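Long-range contacts in putative glycosyltransferase (GalT1) (Streptococcus parasanguinis FW213, PDB 5HEC), which probably transfers a sugar from a nucleotide-activated donor to an acceptor, this chain being the C-terminal GT-A-type glycosyltransferase domain of a longer protein: residues G113-V118 against L172-L177; K265-A270 against E277-C282; T164-P169 against R187-D192. All coordinates share one frame; numbering follows the deposited sequence.

Interaction 1. Residues G113-V118 against L172-L177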
loop_
_atom_site.group_PDB
_atom_site.type_symbol
_atom_site.label_atom_id
_atom_site.label_comp_id
_atom_site.label_asym_id
_atom_site.label_seq_id
_atom_site.Cartn_x
_atom_site.Cartn_y
_atom_site.Cartn_z
ATOM N N GLY A 113 7.874 -22.892 25.601
ATOM C CA GLY A 113 7.697 -21.511 26.009
ATOM C C GLY A 113 7.561 -20.552 24.836
ATOM O O GLY A 113 7.926 -19.386 24.930
ATOM N N SER A 114 7.041 -21.033 23.712
ATOM C CA SER A 114 6.839 -20.146 22.573
ATOM C C SER A 114 5.512 -19.396 22.700
ATOM O O SER A 114 4.677 -19.739 23.529
ATOM C CB SER A 114 6.888 -20.936 21.270
ATOM O OG SER A 114 8.173 -21.491 21.069
ATOM N N ASP A 115 5.333 -18.365 21.885
ATOM C CA ASP A 115 4.090 -17.598 21.862
ATOM C C ASP A 115 3.157 -18.100 20.751
ATOM O O ASP A 115 1.950 -17.880 20.780
ATOM C CB ASP A 115 4.405 -16.122 21.675
ATOM C CG ASP A 115 5.245 -15.560 22.813
ATOM O OD1 ASP A 115 6.244 -14.864 22.544
ATOM O OD2 ASP A 115 4.896 -15.807 23.988
ATOM N N ILE A 116 3.746 -18.793 19.784
ATOM C CA ILE A 116 3.048 -19.315 18.623
ATOM C C ILE A 116 3.672 -20.657 18.254
ATOM O O ILE A 116 4.903 -20.809 18.324
ATOM C CB ILE A 116 3.147 -18.349 17.388
ATOM C CG1 ILE A 116 2.627 -16.952 17.737
ATOM C CG2 ILE A 116 2.411 -18.913 16.181
ATOM C CD1 ILE A 116 2.890 -15.887 16.666
ATOM N N SER A 117 2.832 -21.623 17.881
ATOM C CA SER A 117 3.305 -22.850 17.242
ATOM C C SER A 117 2.640 -23.003 15.866
ATOM O O SER A 117 1.500 -22.579 15.657
ATOM C CB SER A 117 3.045 -24.082 18.115
ATOM O OG SER A 117 1.661 -24.302 18.320
ATOM N N VAL A 118 3.384 -23.593 14.935
ATOM C CA VAL A 118 2.992 -23.706 13.535
ATOM C C VAL A 118 3.319 -25.106 13.044
ATOM O O VAL A 118 4.417 -25.604 13.286
ATOM C CB VAL A 118 3.749 -22.677 12.633
ATOM C CG1 VAL A 118 3.353 -22.843 11.158
ATOM C CG2 VAL A 118 3.566 -21.227 13.138
ATOM N N LEU A 172 -1.108 -21.998 16.097
ATOM C CA LEU A 172 -1.731 -21.794 17.395
ATOM C C LEU A 172 -1.149 -20.541 18.024
ATOM O O LEU A 172 0.066 -20.437 18.238
ATOM C CB LEU A 172 -1.524 -23.013 18.294
ATOM C CG LEU A 172 -2.203 -23.007 19.653
ATOM C CD1 LEU A 172 -3.725 -23.114 19.485
ATOM C CD2 LEU A 172 -1.645 -24.147 20.520
ATOM N N PHE A 173 -2.026 -19.585 18.293
ATOM C CA PHE A 173 -1.635 -18.260 18.761
ATOM C C PHE A 173 -2.056 -18.028 20.202
ATOM O O PHE A 173 -3.206 -18.298 20.557
ATOM C CB PHE A 173 -2.274 -17.166 17.904
ATOM C CG PHE A 173 -1.932 -17.247 16.448
ATOM C CD1 PHE A 173 -0.747 -16.697 15.963
ATOM C CD2 PHE A 173 -2.808 -17.852 15.549
ATOM C CE1 PHE A 173 -0.435 -16.760 14.608
ATOM C CE2 PHE A 173 -2.503 -17.906 14.193
ATOM C CZ PHE A 173 -1.319 -17.375 13.726
ATOM N N LYS A 174 -1.141 -17.514 21.021
ATOM C CA LYS A 174 -1.547 -16.946 22.300
ATOM C C LYS A 174 -2.576 -15.881 22.014
ATOM O O LYS A 174 -2.400 -15.099 21.088
ATOM C CB LYS A 174 -0.356 -16.353 23.057
ATOM C CG LYS A 174 0.431 -17.386 23.824
ATOM C CD LYS A 174 1.455 -16.745 24.714
ATOM C CE LYS A 174 2.315 -17.809 25.350
ATOM N NZ LYS A 174 3.582 -17.232 25.908
ATOM N N ALA A 175 -3.647 -15.842 22.795
ATOM C CA ALA A 175 -4.753 -14.928 22.504
ATOM C C ALA A 175 -4.355 -13.456 22.663
ATOM O O ALA A 175 -4.837 -12.591 21.927
ATOM C CB ALA A 175 -5.954 -15.251 23.384
ATOM N N GLU A 176 -3.459 -13.178 23.605
ATOM C CA GLU A 176 -3.033 -11.805 23.880
ATOM C C GLU A 176 -2.371 -11.150 22.658
ATOM O O GLU A 176 -2.354 -9.931 22.543
ATOM C CB GLU A 176 -2.068 -11.777 25.075
ATOM C CG GLU A 176 -0.637 -12.219 24.717
ATOM C CD GLU A 176 0.186 -12.689 25.919
ATOM O OE1 GLU A 176 -0.174 -13.730 26.526
ATOM O OE2 GLU A 176 1.202 -12.022 26.238
ATOM N N LEU A 177 -1.829 -11.955 21.748
ATOM C CA LEU A 177 -1.236 -11.422 20.513
ATOM C C LEU A 177 -2.231 -10.606 19.667
ATOM O O LEU A 177 -1.837 -9.706 18.921
ATOM C CB LEU A 177 -0.675 -12.560 19.661
ATOM C CG LEU A 177 0.331 -13.479 20.344
ATOM C CD1 LEU A 177 0.856 -14.497 19.362
ATOM C CD2 LEU A 177 1.470 -12.672 20.960
HETATM O O HOH W 1 4.276 -20.090 26.265
#
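Ile116 to Phe173 and Ser117 to Leu172 are antiparallel beta bridges that zip the start of strand 116-125 onto strand 171-174, deep in the mixed sheet of a GT-A fold. In this nucleotide-sugar-binding architecture strand 171-174 runs antiparallel to both of its neighbours: Phe173 bonds through its backbone to Ile88 of strand 87-90 on the other flank. The axes of the short strands 116-118 and 172-174 approach to 5.0 Å and run at 176°, almost exactly antiparallel. Ser117 and Leu172 make the hydrogen-bonded pair, with Ser117 N to Leu172 O at 3.0 Å and Leu172 N to Ser117 O at 2.7 Å. The ladder runs one step further, since Lys174 N meets Asp115 O at 3.1 Å.

Ile116 and Phe173 form the non-hydrogen-bonded pair and point to the same face of the sheet. Ile116 CD1 arrives at the edge of the Phe173 ring, near its plane, while Leu177 swings in from the 3-10 turn so that its CD1 presses on Ile116 CG1 at 3.4 Å. Helix 195-201 closes this apolar cluster through Leu198 and Tyr199. Leu172 and Ser117 face the other way; Ser117 OG sits against Leu172 CB and is hydrogen-bonded to Leu105 O, which ties the strand to helix 101-110.

At the outer end the contact turns polar. Lys174 runs out extended beyond CG (chi2 -171°), passing over the backbone of Asp115. The ammonium gains two partners there, one of them a water that also donates to Ser114 O. The other is the Asp115 carboxylate: OD1 is held by Ser203 N, while OD2 forms a salt bridge with Lys174 NZ at 2.7 Å, met nearly end-on to its C-O bond.

Interaction 2. Residues K265-A270 against E277-C282; sequences KCCEDA and ELYQQC
Cys266 and Cys282 reach for each other from facing helices, and their SG atoms join in a disulfide 2.1 Å long, with a torsion of 86° about the S-S bond, close to the relaxed quarter turn. Cys266 SG stands anti to its own amide nitrogen (chi1 161°), whereas Cys282 SG swings beside its own, which turns the two sulfurs together between the backbones. Leu278 lies alongside this bridge, its CG 3.9 Å from Cys266 SG, and also packs on Ala270 CB; Ile231 of helix 231-248 touches both Cys266 and Leu278.

The disulfide staples a helical hairpin, helices 253-272 and 276-291; the axes of segments 265-270 and 277-282 run at 151°, roughly antiparallel. Small side chains at the interface are consistent with a close approach: Ala270 CB rests 4.1 Å from Tyr279 CB. The Tyr279 ring turns its edge to the neighbouring backbone, so that CD1 comes within 3.0 Å of Cys267 O, lying in the ring plane. Cys267 SG stands obliquely above the same ring, 5.2 Å from its centroid in a sulfur-aromatic contact, and is itself bonded to Cys283 SG in a second disulfide. On the outer side of helix 276-291, Glu277 OE2 accepts a hydrogen bond from Leu185 N of the second subunit.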
loop_
_atom_site.group_PDB
_atom_site.type_symbol
_atom_site.label_atom_id
_atom_site.label_comp_id
_atom_site.label_asym_id
_atom_site.label_seq_id
_atom_site.Cartn_x
_atom_site.Cartn_y
_atom_site.Cartn_z
ATOM N N LYS A 265 3.752 -11.008 -11.893
ATOM C CA LYS A 265 2.463 -11.654 -12.014
ATOM C C LYS A 265 1.356 -10.609 -12.233
ATOM O O LYS A 265 0.491 -10.782 -13.095
ATOM C CB LYS A 265 2.208 -12.507 -10.766
ATOM C CG LYS A 265 0.888 -13.225 -10.727
ATOM C CD LYS A 265 0.806 -14.082 -9.472
ATOM C CE LYS A 265 -0.543 -14.776 -9.351
ATOM N NZ LYS A 265 -1.628 -13.810 -9.038
ATOM N N CYS A 266 1.417 -9.515 -11.471
ATOM C CA CYS A 266 0.424 -8.443 -11.544
ATOM C C CYS A 266 0.443 -7.715 -12.889
ATOM O O CYS A 266 -0.599 -7.468 -13.491
ATOM C CB CYS A 266 0.655 -7.438 -10.413
ATOM S SG CYS A 266 -0.114 -5.788 -10.633
ATOM N N CYS A 267 1.641 -7.372 -13.342
ATOM C CA CYS A 267 1.838 -6.619 -14.570
ATOM C C CYS A 267 1.160 -7.294 -15.771
ATOM O O CYS A 267 0.565 -6.626 -16.624
ATOM C CB CYS A 267 3.337 -6.442 -14.823
ATOM S SG CYS A 267 3.763 -5.466 -16.279
ATOM N N GLU A 268 1.228 -8.621 -15.815
ATOM C CA GLU A 268 0.597 -9.398 -16.876
ATOM C C GLU A 268 -0.882 -9.708 -16.597
ATOM O O GLU A 268 -1.742 -9.537 -17.470
ATOM C CB GLU A 268 1.360 -10.702 -17.098
ATOM C CG GLU A 268 0.562 -11.725 -17.883
ATOM C CD GLU A 268 1.390 -12.912 -18.329
ATOM O OE1 GLU A 268 2.521 -13.081 -17.823
ATOM O OE2 GLU A 268 0.897 -13.688 -19.176
ATOM N N ASP A 269 -1.184 -10.163 -15.388
ATOM C CA ASP A 269 -2.556 -10.549 -15.061
ATOM C C ASP A 269 -3.534 -9.371 -14.962
ATOM O O ASP A 269 -4.719 -9.530 -15.275
ATOM C CB ASP A 269 -2.601 -11.343 -13.753
ATOM C CG ASP A 269 -2.077 -12.768 -13.914
ATOM O OD1 ASP A 269 -1.854 -13.212 -15.071
ATOM O OD2 ASP A 269 -1.897 -13.445 -12.875
ATOM N N ALA A 270 -3.066 -8.205 -14.516
ATOM C CA ALA A 270 -3.950 -7.043 -14.474
ATOM C C ALA A 270 -4.360 -6.677 -15.897
ATOM O O ALA A 270 -5.527 -6.359 -16.156
ATOM C CB ALA A 270 -3.284 -5.855 -13.776
ATOM N N GLU A 277 -5.394 0.661 -14.762
ATOM C CA GLU A 277 -4.593 1.518 -13.867
ATOM C C GLU A 277 -3.629 0.670 -13.027
ATOM O O GLU A 277 -2.455 1.021 -12.846
ATOM C CB GLU A 277 -5.457 2.385 -12.932
ATOM C CG GLU A 277 -4.555 3.199 -11.968
ATOM C CD GLU A 277 -5.244 4.339 -11.204
ATOM O OE1 GLU A 277 -5.893 4.084 -10.155
ATOM O OE2 GLU A 277 -5.093 5.506 -11.642
ATOM N N LEU A 278 -4.118 -0.466 -12.548
ATOM C CA LEU A 278 -3.269 -1.395 -11.818
ATOM C C LEU A 278 -2.092 -1.902 -12.671
ATOM O O LEU A 278 -0.964 -2.011 -12.187
ATOM C CB LEU A 278 -4.116 -2.553 -11.310
ATOM C CG LEU A 278 -3.354 -3.598 -10.526
ATOM C CD1 LEU A 278 -2.693 -2.954 -9.320
ATOM C CD2 LEU A 278 -4.329 -4.676 -10.122
ATOM N N TYR A 279 -2.357 -2.167 -13.945
ATOM C CA TYR A 279 -1.345 -2.609 -14.904
ATOM C C TYR A 279 -0.210 -1.609 -15.076
ATOM O O TYR A 279 0.991 -1.946 -14.972
ATOM C CB TYR A 279 -2.029 -2.866 -16.263
ATOM C CG TYR A 279 -1.069 -2.811 -17.409
ATOM C CD1 TYR A 279 -0.261 -3.890 -17.668
ATOM C CD2 TYR A 279 -0.955 -1.683 -18.224
ATOM C CE1 TYR A 279 0.636 -3.863 -18.686
ATOM C CE2 TYR A 279 -0.055 -1.650 -19.249
ATOM C CZ TYR A 279 0.738 -2.745 -19.469
ATOM O OH TYR A 279 1.642 -2.732 -20.505
ATOM N N GLN A 280 -0.635 -0.407 -15.441
ATOM C CA GLN A 280 0.178 0.808 -15.465
ATOM C C GLN A 280 1.105 0.882 -14.243
ATOM O O GLN A 280 2.347 0.888 -14.342
ATOM C CB GLN A 280 -0.793 1.980 -15.492
ATOM C CG GLN A 280 -0.407 3.470 -15.593
ATOM C CD GLN A 280 0.087 4.089 -14.329
ATOM O OE1 GLN A 280 0.503 3.420 -13.434
ATOM N NE2 GLN A 280 -0.231 5.320 -14.151
ATOM N N GLN A 281 0.493 0.978 -13.067
ATOM C CA GLN A 281 1.303 0.940 -11.842
ATOM C C GLN A 281 2.355 -0.204 -11.679
ATOM O O GLN A 281 3.561 0.029 -11.461
ATOM C CB GLN A 281 0.431 0.862 -10.604
ATOM C CG GLN A 281 -0.257 2.134 -10.066
ATOM C CD GLN A 281 0.633 3.413 -10.054
ATOM O OE1 GLN A 281 1.694 3.508 -10.701
ATOM N NE2 GLN A 281 0.299 4.306 -9.145
ATOM N N CYS A 282 1.897 -1.441 -11.822
ATOM C CA CYS A 282 2.786 -2.582 -11.641
ATOM C C CYS A 282 3.904 -2.631 -12.669
ATOM O O CYS A 282 5.063 -2.897 -12.320
ATOM C CB CYS A 282 1.994 -3.880 -11.684
ATOM S SG CYS A 282 1.084 -4.173 -10.153
#

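Interaction 3. Residues T164-P169 against R187-D192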
loop_
_atom_site.group_PDB
_atom_site.type_symbol
_atom_site.label_atom_id
_atom_site.label_comp_id
_atom_site.label_asym_id
_atom_site.label_seq_id
_atom_site.Cartn_x
_atom_site.Cartn_y
_atom_site.Cartn_z
ATOM N N THR A 164 3.575 -20.075 5.510
ATOM C CA THR A 164 4.021 -19.130 6.517
ATOM C C THR A 164 3.168 -17.868 6.607
ATOM O O THR A 164 2.720 -17.497 7.680
ATOM C CB THR A 164 5.494 -18.701 6.253
ATOM O OG1 THR A 164 6.353 -19.836 6.388
ATOM C CG2 THR A 164 5.942 -17.644 7.239
ATOM N N PHE A 165 2.970 -17.180 5.491
ATOM C CA PHE A 165 2.443 -15.821 5.574
ATOM C C PHE A 165 0.998 -15.694 5.126
ATOM O O PHE A 165 0.245 -14.893 5.683
ATOM C CB PHE A 165 3.301 -14.855 4.750
ATOM C CG PHE A 165 4.702 -14.705 5.261
ATOM C CD1 PHE A 165 4.963 -13.953 6.391
ATOM C CD2 PHE A 165 5.763 -15.303 4.600
ATOM C CE1 PHE A 165 6.250 -13.810 6.866
ATOM C CE2 PHE A 165 7.054 -15.159 5.063
ATOM C CZ PHE A 165 7.296 -14.411 6.205
ATOM N N THR A 166 0.594 -16.472 4.130
ATOM C CA THR A 166 -0.700 -16.209 3.529
ATOM C C THR A 166 -1.765 -17.228 3.919
ATOM O O THR A 166 -2.886 -17.181 3.388
ATOM C CB THR A 166 -0.589 -16.164 2.008
ATOM O OG1 THR A 166 -0.423 -17.493 1.509
ATOM C CG2 THR A 166 0.615 -15.320 1.591
ATOM N N PHE A 167 -1.429 -18.141 4.838
ATOM C CA PHE A 167 -2.388 -19.172 5.258
ATOM C C PHE A 167 -2.659 -19.149 6.764
ATOM O O PHE A 167 -1.797 -19.491 7.578
ATOM C CB PHE A 167 -1.905 -20.559 4.828
ATOM C CG PHE A 167 -2.996 -21.598 4.817
ATOM C CD1 PHE A 167 -4.205 -21.349 4.170
ATOM C CD2 PHE A 167 -2.815 -22.821 5.443
ATOM C CE1 PHE A 167 -5.230 -22.302 4.162
ATOM C CE2 PHE A 167 -3.822 -23.781 5.431
ATOM C CZ PHE A 167 -5.037 -23.521 4.791
ATOM N N SER A 168 -3.866 -18.750 7.137
ATOM C CA SER A 168 -4.195 -18.599 8.553
ATOM C C SER A 168 -4.325 -19.904 9.386
ATOM O O SER A 168 -4.090 -19.872 10.591
ATOM C CB SER A 168 -5.476 -17.758 8.702
ATOM O OG SER A 168 -6.598 -18.393 8.129
ATOM N N PRO A 169 -4.688 -21.045 8.772
ATOM C CA PRO A 169 -4.661 -22.248 9.627
ATOM C C PRO A 169 -3.259 -22.837 9.887
ATOM O O PRO A 169 -2.271 -22.287 9.404
ATOM C CB PRO A 169 -5.525 -23.255 8.843
ATOM C CG PRO A 169 -6.440 -22.388 8.015
ATOM C CD PRO A 169 -5.530 -21.252 7.578
ATOM N N ARG A 187 -11.755 -7.505 1.830
ATOM C CA ARG A 187 -10.641 -7.858 0.963
ATOM C C ARG A 187 -10.308 -9.340 1.027
ATOM O O ARG A 187 -10.442 -9.972 2.072
ATOM C CB ARG A 187 -9.403 -7.041 1.333
ATOM C CG ARG A 187 -9.401 -5.618 0.802
ATOM C CD ARG A 187 -8.067 -5.023 1.142
ATOM N NE ARG A 187 -7.096 -6.106 1.249
ATOM C CZ ARG A 187 -5.943 -6.017 1.894
ATOM N NH1 ARG A 187 -5.607 -4.886 2.510
ATOM N NH2 ARG A 187 -5.142 -7.073 1.930
ATOM N N LEU A 188 -9.889 -9.888 -0.108
ATOM C CA LEU A 188 -9.348 -11.236 -0.152
ATOM C C LEU A 188 -7.833 -11.077 0.004
ATOM O O LEU A 188 -7.354 -9.949 0.052
ATOM C CB LEU A 188 -9.749 -11.948 -1.450
ATOM C CG LEU A 188 -9.585 -13.466 -1.581
ATOM C CD1 LEU A 188 -10.831 -14.042 -2.252
ATOM C CD2 LEU A 188 -8.331 -13.839 -2.381
ATOM N N ARG A 189 -7.094 -12.185 0.089
ATOM C CA ARG A 189 -5.703 -12.170 0.560
ATOM C C ARG A 189 -5.674 -11.486 1.936
ATOM O O ARG A 189 -4.878 -10.587 2.203
ATOM C CB ARG A 189 -4.778 -11.464 -0.442
ATOM C CG ARG A 189 -4.750 -12.096 -1.815
ATOM C CD ARG A 189 -4.203 -13.510 -1.729
ATOM N NE ARG A 189 -2.822 -13.523 -1.240
ATOM C CZ ARG A 189 -1.748 -13.404 -2.019
ATOM N NH1 ARG A 189 -1.886 -13.298 -3.340
ATOM N NH2 ARG A 189 -0.532 -13.420 -1.482
ATOM N N GLU A 190 -6.590 -11.895 2.800
ATOM C CA GLU A 190 -6.747 -11.238 4.086
ATOM C C GLU A 190 -5.767 -11.849 5.099
ATOM O O GLU A 190 -5.233 -11.121 5.957
ATOM C CB GLU A 190 -8.207 -11.319 4.568
ATOM C CG GLU A 190 -8.771 -12.735 4.875
ATOM C CD GLU A 190 -9.309 -13.512 3.649
ATOM O OE1 GLU A 190 -9.351 -12.980 2.507
ATOM O OE2 GLU A 190 -9.691 -14.693 3.838
ATOM N N ASP A 191 -5.516 -13.162 4.972
ATOM C CA ASP A 191 -4.465 -13.857 5.735
ATOM C C ASP A 191 -3.097 -13.238 5.459
ATOM O O ASP A 191 -2.291 -13.025 6.378
ATOM C CB ASP A 191 -4.393 -15.362 5.387
ATOM C CG ASP A 191 -5.628 -16.145 5.823
ATOM O OD1 ASP A 191 -6.463 -15.574 6.555
ATOM O OD2 ASP A 191 -5.755 -17.349 5.440
ATOM N N ASP A 192 -2.848 -12.990 4.172
ATOM C CA ASP A 192 -1.609 -12.409 3.662
ATOM C C ASP A 192 -1.276 -11.097 4.390
ATOM O O ASP A 192 -0.105 -10.776 4.613
ATOM C CB ASP A 192 -1.775 -12.197 2.146
ATOM C CG ASP A 192 -0.547 -11.598 1.457
ATOM O OD1 ASP A 192 0.602 -11.803 1.893
ATOM O OD2 ASP A 192 -0.751 -10.918 0.432
#
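Asp191 drives its carboxylate into the backbone bend at Ser168, and this is the tight half of the contact. OD2 takes two hydrogen bonds from Ser168, one from N at 2.9 Å and one from OG at 3.0 Å. Both donors come from the same face of the carboxylate, well out of its plane, the amide at 71°. Ser168 places its hydroxyl there by tucking OG between its backbone N and carbonyl carbon (chi1 64°). Just behind, Asp191 CB lies only 3.1 Å from Thr166 O, and the two acceptors Phe165 O and Asp191 O lie 3.2 Å apart without a bond.

Toward the more exposed side the packing slackens. Thr166 CG2 runs beside Asp192 and touches OD1 at 3.5 Å, then grazes Arg189 NH2 at 3.8 Å. Asp192 forms salt bridges with Arg241 and Arg262, has Arg189 NH2 nearby as a charge contact with no N-H aimed at the oxygen, and accepts from Asn237, linking this edge to the C-terminal helices; Thr166 OG1 bonds back to Phe162 O. The Glu190-Asp191 pair recalls the Glu-Asp motif at the acceptor side of the active site in many family 2 glycosyltransferases of GT-A fold, and its place ahead of helix 195-201 is consistent with that.

Overall arrangement
From the N terminus, interaction 1 opens first at 113-118. Before it closes, interaction 3 opens at 164-169; the chain then enters strand 171-174, completes interaction 1 at 172-177, and loops back to close interaction 3 at 187-192. The two therefore cross, with centres about 17 Å apart: one pairs two neighbouring strands within the central sheet, the other ties the end of helix 161-166 to the loop before helix 195-201. Interaction 2 follows in series, closing the short turn of the C-terminal hairpin. The centres of interactions 1 and 2 are about 37 Å apart, on opposite sides of the chain's centre; interaction 3, near that centre, lies where the GT-A core meets the C-terminal helices.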